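Local coordinates for protein chorismate mutase (Burkholderia thailandensis, PDB 6CNZ) that probably catalyses the rearrangement of chorismate to prephenate, a step toward phenylalanine and tyrosine, at residues L20-S25 with A147-L152; L28-P33 with P113-L118; P49-L54 with D78-S83; G66-Y71 with P131-P136. All coordinates share one frame; numbering follows the deposited sequence.

Contact 1. Residues L20-S25 with A147-L152; sequences LVALAS and ANWKTL. With NO3 (nitrate ion), chain G.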
loop_
_atom_site.group_PDB
_atom_site.type_symbol
_atom_site.label_atom_id
_atom_site.label_comp_id
_atom_site.label_asym_id
_atom_site.label_seq_id
_atom_site.Cartn_x
_atom_site.Cartn_y
_atom_site.Cartn_z
ATOM N N LEU A 20 7.121 6.266 -5.721
ATOM C CA LEU A 20 7.683 6.668 -4.432
ATOM C C LEU A 20 6.588 7.132 -3.471
ATOM O O LEU A 20 6.562 6.733 -2.300
ATOM C CB LEU A 20 8.720 7.784 -4.642
ATOM C CG LEU A 20 9.530 8.174 -3.407
ATOM C CD1 LEU A 20 10.327 6.963 -2.915
ATOM C CD2 LEU A 20 10.457 9.341 -3.693
ATOM N N VAL A 21 5.685 7.996 -3.947
ATOM C CA VAL A 21 4.557 8.451 -3.129
ATOM C C VAL A 21 3.732 7.263 -2.636
ATOM O O VAL A 21 3.410 7.151 -1.449
ATOM C CB VAL A 21 3.696 9.446 -3.938
ATOM C CG1 VAL A 21 2.416 9.845 -3.173
ATOM C CG2 VAL A 21 4.507 10.670 -4.292
ATOM N N ALA A 22 3.371 6.361 -3.547
ATOM C CA ALA A 22 2.521 5.232 -3.170
ATOM C C ALA A 22 3.172 4.386 -2.088
ATOM O O ALA A 22 2.513 3.983 -1.121
ATOM C CB ALA A 22 2.214 4.372 -4.396
ATOM N N LEU A 23 4.475 4.136 -2.212
ATOM C CA LEU A 23 5.133 3.286 -1.226
ATOM C C LEU A 23 5.302 4.015 0.099
ATOM O O LEU A 23 5.136 3.408 1.172
ATOM C CB LEU A 23 6.475 2.789 -1.768
ATOM C CG LEU A 23 6.357 1.741 -2.893
ATOM C CD1 LEU A 23 7.672 1.638 -3.667
ATOM C CD2 LEU A 23 5.892 0.354 -2.366
ATOM N N ALA A 24 5.610 5.322 0.050
ATOM C CA ALA A 24 5.724 6.091 1.285
ATOM C C ALA A 24 4.399 6.107 2.020
ATOM O O ALA A 24 4.357 6.011 3.250
ATOM C CB ALA A 24 6.182 7.526 1.000
ATOM N N SER A 25 3.305 6.232 1.278
ATOM C CA SER A 25 1.990 6.201 1.902
ATOM C C SER A 25 1.690 4.816 2.465
ATOM O O SER A 25 1.118 4.687 3.555
ATOM C CB SER A 25 0.931 6.623 0.871
ATOM O OG SER A 25 -0.378 6.371 1.340
ATOM N N ALA A 147 -0.642 15.359 -4.300
ATOM C CA ALA A 147 -2.044 15.756 -4.371
ATOM C C ALA A 147 -2.872 14.730 -5.135
ATOM O O ALA A 147 -4.001 14.429 -4.745
ATOM C CB ALA A 147 -2.171 17.127 -5.028
ATOM N N ASN A 148 -2.354 14.226 -6.260
ATOM C CA ASN A 148 -3.074 13.186 -6.985
ATOM C C ASN A 148 -3.375 12.012 -6.062
ATOM O O ASN A 148 -4.506 11.513 -6.009
ATOM C CB ASN A 148 -2.257 12.708 -8.187
ATOM C CG ASN A 148 -2.346 13.655 -9.382
ATOM O OD1 ASN A 148 -3.264 14.481 -9.469
ATOM N ND2 ASN A 148 -1.393 13.534 -10.316
ATOM N N TRP A 149 -2.364 11.570 -5.312
ATOM C CA TRP A 149 -2.531 10.407 -4.454
ATOM C C TRP A 149 -3.495 10.703 -3.319
ATOM O O TRP A 149 -4.336 9.865 -2.982
ATOM C CB TRP A 149 -1.171 9.972 -3.907
ATOM C CG TRP A 149 -1.242 8.841 -2.966
ATOM C CD1 TRP A 149 -1.261 8.914 -1.604
ATOM C CD2 TRP A 149 -1.300 7.448 -3.296
ATOM N NE1 TRP A 149 -1.324 7.659 -1.069
ATOM C CE2 TRP A 149 -1.338 6.736 -2.082
ATOM C CE3 TRP A 149 -1.318 6.733 -4.499
ATOM C CZ2 TRP A 149 -1.398 5.338 -2.031
ATOM C CZ3 TRP A 149 -1.370 5.339 -4.451
ATOM C CH2 TRP A 149 -1.404 4.659 -3.222
ATOM N N LYS A 150 -3.400 11.896 -2.722
ATOM C CA LYS A 150 -4.287 12.207 -1.610
ATOM C C LYS A 150 -5.732 12.201 -2.057
ATOM O O LYS A 150 -6.625 11.798 -1.295
ATOM C CB LYS A 150 -3.933 13.562 -0.994
ATOM C CG LYS A 150 -2.714 13.536 -0.064
ATOM C CD LYS A 150 -2.369 14.988 0.328
ATOM C CE LYS A 150 -1.266 15.086 1.373
ATOM N NZ LYS A 150 -0.848 16.520 1.532
ATOM N N THR A 151 -5.986 12.620 -3.293
ATOM C CA THR A 151 -7.371 12.646 -3.743
ATOM C C THR A 151 -7.900 11.248 -4.022
ATOM O O THR A 151 -9.113 11.061 -4.010
ATOM C CB THR A 151 -7.520 13.527 -4.983
ATOM O OG1 THR A 151 -6.739 12.975 -6.050
ATOM C CG2 THR A 151 -7.037 14.947 -4.688
ATOM N N LEU A 152 -7.015 10.269 -4.256
ATOM C CA LEU A 152 -7.423 8.875 -4.440
ATOM C C LEU A 152 -7.734 8.203 -3.113
ATOM O O LEU A 152 -8.789 7.583 -2.949
ATOM C CB LEU A 152 -6.313 8.077 -5.130
ATOM C CG LEU A 152 -6.056 8.293 -6.604
ATOM C CD1 LEU A 152 -4.919 7.412 -7.044
ATOM C CD2 LEU A 152 -7.336 7.992 -7.395
HETATM N N NO3 G . -1.548 9.167 2.758
HETATM O O1 NO3 G . -0.707 8.345 3.240
HETATM O O2 NO3 G . -2.111 10.021 3.512
HETATM O O3 NO3 G . -1.830 9.128 1.524
#

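Contact 2. Residues L28-P33 with P113-L118; sequences LALAEP and PQLDRL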
loop_
_atom_site.group_PDB
_atom_site.type_symbol
_atom_site.label_atom_id
_atom_site.label_comp_id
_atom_site.label_asym_id
_atom_site.label_seq_id
_atom_site.Cartn_x
_atom_site.Cartn_y
_atom_site.Cartn_z
ATOM N N LEU A 28 3.543 4.522 5.685
ATOM C CA LEU A 28 2.925 5.369 6.700
ATOM C C LEU A 28 1.633 4.766 7.232
ATOM O O LEU A 28 1.295 4.968 8.399
ATOM C CB LEU A 28 2.661 6.760 6.114
ATOM C CG LEU A 28 2.205 7.862 7.055
ATOM C CD1 LEU A 28 3.152 7.960 8.274
ATOM C CD2 LEU A 28 2.096 9.216 6.302
ATOM N N ALA A 29 0.891 4.033 6.400
ATOM C CA ALA A 29 -0.357 3.458 6.865
ATOM C C ALA A 29 -0.139 2.376 7.920
ATOM O O ALA A 29 -1.055 2.094 8.699
ATOM C CB ALA A 29 -1.149 2.879 5.687
ATOM N N LEU A 30 1.035 1.756 7.948
ATOM C CA LEU A 30 1.339 0.775 8.980
ATOM C C LEU A 30 1.629 1.429 10.331
ATOM O O LEU A 30 1.815 0.715 11.320
ATOM C CB LEU A 30 2.514 -0.098 8.530
ATOM C CG LEU A 30 2.276 -1.015 7.325
ATOM C CD1 LEU A 30 3.597 -1.487 6.724
ATOM C CD2 LEU A 30 1.440 -2.219 7.737
ATOM N N ALA A 31 1.651 2.766 10.403
ATOM C CA ALA A 31 1.826 3.426 11.695
ATOM C C ALA A 31 0.597 3.262 12.584
ATOM O O ALA A 31 0.722 3.261 13.815
ATOM C CB ALA A 31 2.167 4.914 11.499
ATOM N N GLU A 32 -0.588 3.111 11.993
ATOM C CA GLU A 32 -1.774 2.865 12.807
ATOM C C GLU A 32 -1.652 1.558 13.584
ATOM O O GLU A 32 -1.818 1.582 14.815
ATOM C CB GLU A 32 -3.040 2.908 11.923
ATOM C CG GLU A 32 -4.386 2.968 12.697
ATOM C CD GLU A 32 -4.804 1.649 13.362
ATOM O OE1 GLU A 32 -4.379 0.556 12.920
ATOM O OE2 GLU A 32 -5.583 1.702 14.336
ATOM N N PRO A 33 -1.370 0.401 12.964
ATOM C CA PRO A 33 -1.207 -0.811 13.784
ATOM C C PRO A 33 0.010 -0.773 14.703
ATOM O O PRO A 33 -0.023 -1.398 15.770
ATOM C CB PRO A 33 -1.113 -1.946 12.749
ATOM C CG PRO A 33 -0.775 -1.310 11.459
ATOM C CD PRO A 33 -1.444 0.061 11.525
ATOM N N PRO A 113 7.217 -7.213 9.754
ATOM C CA PRO A 113 7.638 -7.756 8.450
ATOM C C PRO A 113 7.179 -6.910 7.274
ATOM O O PRO A 113 7.900 -6.807 6.275
ATOM C CB PRO A 113 7.001 -9.149 8.429
ATOM C CG PRO A 113 6.848 -9.512 9.856
ATOM C CD PRO A 113 6.496 -8.223 10.547
ATOM N N GLN A 114 5.995 -6.302 7.361
ATOM C CA GLN A 114 5.539 -5.429 6.284
ATOM C C GLN A 114 6.395 -4.166 6.213
ATOM O O GLN A 114 6.744 -3.689 5.123
ATOM C CB GLN A 114 4.065 -5.069 6.499
ATOM C CG GLN A 114 3.078 -6.246 6.445
ATOM C CD GLN A 114 1.651 -5.815 6.807
ATOM O OE1 GLN A 114 0.931 -5.258 5.978
ATOM N NE2 GLN A 114 1.250 -6.056 8.052
ATOM N N LEU A 115 6.736 -3.611 7.372
ATOM C CA LEU A 115 7.629 -2.463 7.412
ATOM C C LEU A 115 8.987 -2.800 6.819
ATOM O O LEU A 115 9.573 -1.985 6.093
ATOM C CB LEU A 115 7.776 -1.985 8.849
ATOM C CG LEU A 115 6.593 -1.223 9.434
ATOM C CD1 LEU A 115 6.811 -1.010 10.934
ATOM C CD2 LEU A 115 6.405 0.129 8.687
ATOM N N ASP A 116 9.508 -4.004 7.115
ATOM C CA ASP A 116 10.846 -4.352 6.657
ATOM C C ASP A 116 10.888 -4.528 5.141
ATOM O O ASP A 116 11.831 -4.067 4.493
ATOM C CB ASP A 116 11.351 -5.613 7.372
ATOM C CG ASP A 116 11.629 -5.382 8.870
ATOM O OD1 ASP A 116 11.802 -4.215 9.300
ATOM O OD2 ASP A 116 11.687 -6.382 9.620
ATOM N N ARG A 117 9.884 -5.186 4.552
ATOM C CA ARG A 117 9.822 -5.258 3.091
ATOM C C ARG A 117 9.834 -3.868 2.457
ATOM O O ARG A 117 10.425 -3.670 1.392
ATOM C CB ARG A 117 8.571 -6.004 2.632
ATOM C CG ARG A 117 8.546 -7.489 2.910
ATOM C CD ARG A 117 7.457 -8.132 2.071
ATOM N NE ARG A 117 7.745 -7.950 0.651
ATOM C CZ ARG A 117 8.077 -8.932 -0.181
ATOM N NH1 ARG A 117 8.138 -10.189 0.249
ATOM N NH2 ARG A 117 8.336 -8.656 -1.451
ATOM N N LEU A 118 9.157 -2.898 3.071
ATOM C CA LEU A 118 9.064 -1.590 2.428
ATOM C C LEU A 118 10.408 -0.866 2.415
ATOM O O LEU A 118 10.650 -0.025 1.537
ATOM C CB LEU A 118 7.986 -0.745 3.103
ATOM C CG LEU A 118 6.592 -1.175 2.627
ATOM C CD1 LEU A 118 5.504 -0.677 3.562
ATOM C CD2 LEU A 118 6.320 -0.725 1.213
#

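Contact 3. Residues P49-L54 with D78-S83; sequences PREAAL and DQIAAS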
loop_
_atom_site.group_PDB
_atom_site.type_symbol
_atom_site.label_atom_id
_atom_site.label_comp_id
_atom_site.label_asym_id
_atom_site.label_seq_id
_atom_site.Cartn_x
_atom_site.Cartn_y
_atom_site.Cartn_z
ATOM N N PRO A 49 17.138 3.059 19.847
ATOM C CA PRO A 49 18.016 2.005 19.313
ATOM C C PRO A 49 17.456 1.313 18.077
ATOM O O PRO A 49 18.236 0.945 17.186
ATOM C CB PRO A 49 18.178 1.037 20.498
ATOM C CG PRO A 49 16.977 1.227 21.302
ATOM C CD PRO A 49 16.608 2.678 21.174
ATOM N N ARG A 50 16.136 1.140 17.974
ATOM C CA ARG A 50 15.588 0.530 16.765
ATOM C C ARG A 50 15.683 1.478 15.578
ATOM O O ARG A 50 15.956 1.048 14.452
ATOM C CB ARG A 50 14.138 0.108 16.980
ATOM C CG ARG A 50 13.435 -0.314 15.680
ATOM C CD ARG A 50 12.069 -0.929 15.943
ATOM N NE ARG A 50 12.103 -1.789 17.121
ATOM C CZ ARG A 50 12.422 -3.083 17.102
ATOM N NH1 ARG A 50 12.731 -3.679 15.953
ATOM N NH2 ARG A 50 12.435 -3.782 18.236
ATOM N N GLU A 51 15.459 2.772 15.813
ATOM C CA GLU A 51 15.580 3.757 14.740
ATOM C C GLU A 51 17.005 3.804 14.205
ATOM O O GLU A 51 17.235 3.691 12.994
ATOM C CB GLU A 51 15.129 5.128 15.256
ATOM C CG GLU A 51 13.647 5.134 15.659
ATOM C CD GLU A 51 13.190 6.396 16.402
ATOM O OE1 GLU A 51 13.783 7.480 16.207
ATOM O OE2 GLU A 51 12.218 6.295 17.186
ATOM N N ALA A 52 17.980 3.946 15.108
ATOM C CA ALA A 52 19.378 4.044 14.709
ATOM C C ALA A 52 19.831 2.801 13.963
ATOM O O ALA A 52 20.661 2.889 13.045
ATOM C CB ALA A 52 20.258 4.275 15.943
ATOM N N ALA A 53 19.310 1.639 14.353
ATOM C CA ALA A 53 19.616 0.418 13.628
ATOM C C ALA A 53 19.038 0.470 12.222
ATOM O O ALA A 53 19.713 0.123 11.245
ATOM C CB ALA A 53 19.076 -0.790 14.389
ATOM N N LEU A 54 17.783 0.903 12.097
ATOM C CA LEU A 54 17.178 1.018 10.777
ATOM C C LEU A 54 18.002 1.932 9.875
ATOM O O LEU A 54 18.293 1.591 8.722
ATOM C CB LEU A 54 15.748 1.528 10.905
ATOM C CG LEU A 54 15.081 1.914 9.584
ATOM C CD1 LEU A 54 15.017 0.720 8.631
ATOM C CD2 LEU A 54 13.690 2.481 9.834
ATOM N N ASP A 78 13.020 11.091 7.607
ATOM C CA ASP A 78 11.678 11.622 7.371
ATOM C C ASP A 78 10.593 10.550 7.498
ATOM O O ASP A 78 9.474 10.861 7.924
ATOM C CB ASP A 78 11.594 12.280 5.990
ATOM C CG ASP A 78 12.366 13.598 5.921
ATOM O OD1 ASP A 78 12.589 14.228 6.972
ATOM O OD2 ASP A 78 12.720 14.018 4.807
ATOM N N GLN A 79 10.878 9.301 7.096
ATOM C CA GLN A 79 9.883 8.231 7.267
ATOM C C GLN A 79 9.592 7.999 8.740
ATOM O O GLN A 79 8.428 7.870 9.146
ATOM C CB GLN A 79 10.349 6.916 6.623
ATOM C CG GLN A 79 10.696 7.007 5.120
ATOM C CD GLN A 79 9.725 7.871 4.333
ATOM O OE1 GLN A 79 8.568 7.491 4.115
ATOM N NE2 GLN A 79 10.195 9.043 3.887
ATOM N N ILE A 80 10.654 7.936 9.549
ATOM C CA ILE A 80 10.536 7.798 11.001
ATOM C C ILE A 80 9.774 8.985 11.598
ATOM O O ILE A 80 8.808 8.806 12.350
ATOM C CB ILE A 80 11.940 7.643 11.618
ATOM C CG1 ILE A 80 12.566 6.318 11.169
ATOM C CG2 ILE A 80 11.913 7.765 13.157
ATOM C CD1 ILE A 80 14.088 6.265 11.340
ATOM N N ALA A 81 10.194 10.217 11.272
ATOM C CA ALA A 81 9.492 11.402 11.775
ATOM C C ALA A 81 8.003 11.352 11.450
ATOM O O ALA A 81 7.157 11.690 12.290
ATOM C CB ALA A 81 10.108 12.670 11.174
ATOM N N ALA A 82 7.675 10.956 10.218
ATOM C CA ALA A 82 6.285 10.900 9.767
ATOM C C ALA A 82 5.505 9.830 10.519
ATOM O O ALA A 82 4.350 10.049 10.917
ATOM C CB ALA A 82 6.238 10.626 8.262
ATOM N N SER A 83 6.123 8.666 10.717
ATOM C CA SER A 83 5.481 7.603 11.487
ATOM C C SER A 83 5.178 8.075 12.907
ATOM O O SER A 83 4.046 7.953 13.392
ATOM C CB SER A 83 6.383 6.363 11.496
ATOM O OG SER A 83 5.817 5.314 12.257
#

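Contact 4. Residues G66-Y71 with P131-P136; sequences GVDPAY and PLRDAP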
loop_
_atom_site.group_PDB
_atom_site.type_symbol
_atom_site.label_atom_id
_atom_site.label_comp_id
_atom_site.label_asym_id
_atom_site.label_seq_id
_atom_site.Cartn_x
_atom_site.Cartn_y
_atom_site.Cartn_z
ATOM N N GLY A 66 23.374 1.879 -5.316
ATOM C CA GLY A 66 23.830 3.053 -6.042
ATOM C C GLY A 66 23.226 4.379 -5.622
ATOM O O GLY A 66 23.412 5.375 -6.328
ATOM N N VAL A 67 22.517 4.429 -4.493
ATOM C CA VAL A 67 21.939 5.659 -3.965
ATOM C C VAL A 67 22.919 6.303 -2.996
ATOM O O VAL A 67 23.532 5.613 -2.176
ATOM C CB VAL A 67 20.604 5.375 -3.258
ATOM C CG1 VAL A 67 19.879 6.675 -2.975
ATOM C CG2 VAL A 67 19.773 4.464 -4.091
ATOM N N ASP A 68 23.027 7.629 -3.053
ATOM C CA ASP A 68 23.839 8.383 -2.096
ATOM C C ASP A 68 23.420 8.086 -0.657
ATOM O O ASP A 68 22.263 8.348 -0.290
ATOM C CB ASP A 68 23.719 9.876 -2.367
ATOM C CG ASP A 68 24.374 10.711 -1.294
ATOM O OD1 ASP A 68 25.611 10.655 -1.184
ATOM O OD2 ASP A 68 23.660 11.416 -0.559
ATOM N N PRO A 69 24.320 7.570 0.192
ATOM C CA PRO A 69 23.887 7.118 1.526
ATOM C C PRO A 69 23.234 8.211 2.355
ATOM O O PRO A 69 22.286 7.930 3.093
ATOM C CB PRO A 69 25.195 6.620 2.172
ATOM C CG PRO A 69 26.083 6.274 1.025
ATOM C CD PRO A 69 25.735 7.250 -0.078
ATOM N N ALA A 70 23.706 9.455 2.249
ATOM C CA ALA A 70 23.120 10.521 3.057
ATOM C C ALA A 70 21.722 10.879 2.566
ATOM O O ALA A 70 20.835 11.202 3.363
ATOM C CB ALA A 70 24.037 11.747 3.051
ATOM N N TYR A 71 21.512 10.830 1.253
ATOM C CA TYR A 71 20.188 11.060 0.691
ATOM C C TYR A 71 19.197 10.010 1.176
ATOM O O TYR A 71 18.069 10.337 1.556
ATOM C CB TYR A 71 20.298 11.033 -0.823
ATOM C CG TYR A 71 19.040 11.284 -1.593
ATOM C CD1 TYR A 71 18.292 12.425 -1.383
ATOM C CD2 TYR A 71 18.632 10.396 -2.578
ATOM C CE1 TYR A 71 17.152 12.670 -2.112
ATOM C CE2 TYR A 71 17.499 10.630 -3.321
ATOM C CZ TYR A 71 16.761 11.775 -3.088
ATOM O OH TYR A 71 15.629 12.017 -3.836
ATOM N N PRO A 131 17.906 10.827 -9.989
ATOM C CA PRO A 131 18.344 11.745 -11.061
ATOM C C PRO A 131 17.542 13.038 -11.137
ATOM O O PRO A 131 17.978 13.971 -11.823
ATOM C CB PRO A 131 18.155 10.922 -12.342
ATOM C CG PRO A 131 18.039 9.493 -11.893
ATOM C CD PRO A 131 17.384 9.563 -10.545
ATOM N N LEU A 132 16.387 13.112 -10.480
ATOM C CA LEU A 132 15.517 14.283 -10.478
ATOM C C LEU A 132 15.758 15.182 -9.277
ATOM O O LEU A 132 15.145 16.255 -9.186
ATOM C CB LEU A 132 14.045 13.848 -10.477
ATOM C CG LEU A 132 13.347 13.421 -11.777
ATOM C CD1 LEU A 132 14.224 12.543 -12.674
ATOM C CD2 LEU A 132 12.063 12.698 -11.432
ATOM N N ARG A 133 16.636 14.760 -8.362
ATOM C CA ARG A 133 16.725 15.383 -7.047
ATOM C C ARG A 133 16.950 16.884 -7.161
ATOM O O ARG A 133 16.349 17.668 -6.421
ATOM C CB ARG A 133 17.848 14.712 -6.255
ATOM C CG ARG A 133 18.101 15.268 -4.881
ATOM C CD ARG A 133 19.303 14.572 -4.271
ATOM N NE ARG A 133 19.604 15.072 -2.939
ATOM C CZ ARG A 133 20.660 14.697 -2.228
ATOM N NH1 ARG A 133 21.524 13.820 -2.727
ATOM N NH2 ARG A 133 20.856 15.204 -1.022
ATOM N N ASP A 134 17.780 17.297 -8.113
ATOM C CA ASP A 134 18.123 18.690 -8.344
ATOM C C ASP A 134 17.437 19.268 -9.569
ATOM O O ASP A 134 17.806 20.359 -10.016
ATOM C CB ASP A 134 19.638 18.825 -8.495
ATOM C CG ASP A 134 20.378 18.279 -7.298
ATOM O OD1 ASP A 134 20.009 18.636 -6.167
ATOM O OD2 ASP A 134 21.291 17.456 -7.480
ATOM N N ALA A 135 16.471 18.563 -10.142
ATOM C CA ALA A 135 15.816 19.097 -11.325
ATOM C C ALA A 135 14.951 20.287 -10.928
ATOM O O ALA A 135 14.282 20.248 -9.891
ATOM C CB ALA A 135 14.964 18.038 -12.018
ATOM N N PRO A 136 14.957 21.359 -11.721
ATOM C CA PRO A 136 14.218 22.569 -11.321
ATOM C C PRO A 136 12.739 22.334 -11.054
ATOM O O PRO A 136 12.177 22.952 -10.140
ATOM C CB PRO A 136 14.439 23.522 -12.507
ATOM C CG PRO A 136 15.656 23.011 -13.193
ATOM C CD PRO A 136 15.688 21.534 -12.990
HETATM O O HOH W 1 23.025 13.970 -0.181
#

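Contact 1. Residues L20-S25 with A147-L152
Trp149 of helix 138-153 lays its indole against Val21, Ala22 and Ser25 of helix 15-29, a helix-helix contact in the all-helical chorismate mutase fold. The six-membered ring takes Ala22 over one face. Ala22 CA lies 4.0 Å from the centroid of that ring, 10° off the normal, which makes a CH-pi contact. Ala22 CB comes down near the rim, 3.7 Å from Trp149 CZ3. Val21 CG1 lies beside the base of the tryptophan side chain, 3.7 Å from Trp149 CB. Val21 and Trp149 run past each other, pointing opposite ways. Trp149 CG is anti to the backbone N (chi1 177°), and this torsion carries the ring across to helix 15-29. The short segments 20-25 and 147-152 cross at -48°.

The polar edge of the indole meets Ser25 and a nitrate ion, which probably came from the crystallisation liquor. Trp149 NE1 gives a weak, bent hydrogen bond to Ser25 OG at 2.9 Å. It gives a second weak one to nitrate O3, which lies in the ring plane. The single N-H is thus divided between two acceptors. Gln159 also binds the nitrate, and Leu163 packs on both Ser25 and Trp149. The contact is part of the dimer interface: Trp149 packs on Asn19 of the second subunit, Leu23 on its Trp149, and the two Ala22 residues on each other. Ser25 OG donates to nitrate O1 at 2.8 Å.

Contact 2. Residues L28-P33 with P113-L118
In the helical fold of this chorismate mutase, the break between helix 15-29 and helix 31-41 sets Leu30 against one side of helix 107-129. Leu30 is the one residue of 28-33 that makes the contact. It reaches into a group formed by Gln114, Leu115 and Leu118. Gln114 and Leu115 are neighbours, and Leu118 follows one turn after Gln114. Leu30 CG is anti to its carbonyl carbon (chi1 -66°), and both methyls face the helix. Leu30 CD1 sits 3.8 Å from Leu115 CD2. The same methyl meets Leu118 CD1 at 3.8 Å, where the two leucines come tip to tip. It also lies 3.6 Å from Gln114 CB. The other methyl, Leu30 CD2, rests on the amide end of Gln114, 3.5 Å from Gln114 OE1. The contact is mostly apolar, and no hydrogen bond crosses it. Gln114 NE2 is turned back to its own helix, where it bonds to Ser110 O, which should steady the amide beside the leucine. Around the contact, Leu118 also packs on Leu23, Gln26 and Arg27 of helix 15-29. Leu28 and Ala31 face helix 69-96, and Leu28 also meets helix 157-166.

Contact 3. Residues P49-L54 with D78-S83
Ile80 splits its two branches between Glu51 and Leu54, which lie one turn apart on the facing helix. Its CG2 methyl is anti to the backbone N, and its CG1 is anti to the carbonyl carbon (chi1 -66°). CG2 therefore goes to Glu51, while the CG1 branch runs out toward Leu54. Ile80 CG2 lies 3.6 Å from Glu51 OE1. It is also 3.7 Å from Glu51 CD and 4.0 Å from Glu51 CG, so it follows the length of the acid and does not meet the oxygen alone.

Glu51 is extended beyond CG (chi2 170°), and this brings its carboxylate abreast of the methyl. The two side chains lie slantwise to each other. On the other branch, Ile80 CD1 approaches Leu54 CD2 at 4.1 Å, a looser touch. Leu54 and Ile80 lie alongside each other, pointing opposite ways. The contact joins helix 48-64 to helix 69-96, consecutive helices of the chorismate mutase type II fold. The nearest backbones are those of Glu51 and Ile80, whose CA atoms are 7.5 Å apart. No hydrogen bond crosses the pair.

The carboxylate of Glu51 has its polar partners outside the pair. Glu51 OE2 accepts from the backbone N of Asp47, close to the start of its own helix. Glu51 OE1 has a weak, long ion pair with Lys84 NZ, one turn beyond Ile80. Leu54 also packs on Arg27 of helix 15-29. A nitrate ion, probably from the crystallisation liquor, lies about 4 Å from the Leu54 side chain.

Contact 4. Residues G66-Y71 with P131-P136
Arg133 lies along one face of the Tyr71 ring, its guanidinium over the CD1 corner and 22° from the ring plane, where a loop meets the start of helix 69-96. Tyr71 CD1 lies under the middle of the guanidinium, 3.3 Å from Arg133 NE. The CD methylene of Arg133 sits over the ring face toward the rim, 3.9 Å from the Tyr71 centroid, as a CH-pi contact. Extended from CG to NE (chi3 180°), the chain passes along the ring, and the two side chains point opposite ways. The far end of the ring is tied down too, by a hydrogen bond from Tyr71 OH to Val170 O.

The charged contacts centre on Asp68. Its OD2 forms a long salt bridge with Arg133 NH1, at 3.9 Å. A water closes the gap: it donates to Asp68 OD2 and accepts from Arg133 NH2 at 2.6 Å.

A capping bond and a turn shape the two backbones. Asp68 is the N-cap of helix 69-96: Tyr71 N gives to Asp68 OD2 at 2.9 Å, from above the carboxylate plane and 39° out of it. Ala135 N bonds to Leu132 O around Arg133, closing a type I beta turn. One carboxylate oxygen thus serves the helix cap, the water and the arginine, and the positive charge probably favours its ionised form.

Overall arrangement
From the N terminus, helix 15-29 supplies the first half of contact 1, and its end with the following turn begins contact 2. Helix 48-64 then opens contact 3, which closes the shortest loop by pairing with helix 69-96. Contact 4 starts at the head of that same helix. Helix 107-129 closes contact 2, with contact 3 nested inside. The loop after it closes contact 4, which crosses both contact 2 and contact 3. Helix 138-153 closes contact 1 last, so the other three lie within its loop. Leu23 against Leu118 joins contacts 1 and 2, and Leu28 against Ala82 joins contacts 2 and 3. Contact 4 touches none of the other three, though it shares helix 69-96 with contact 3.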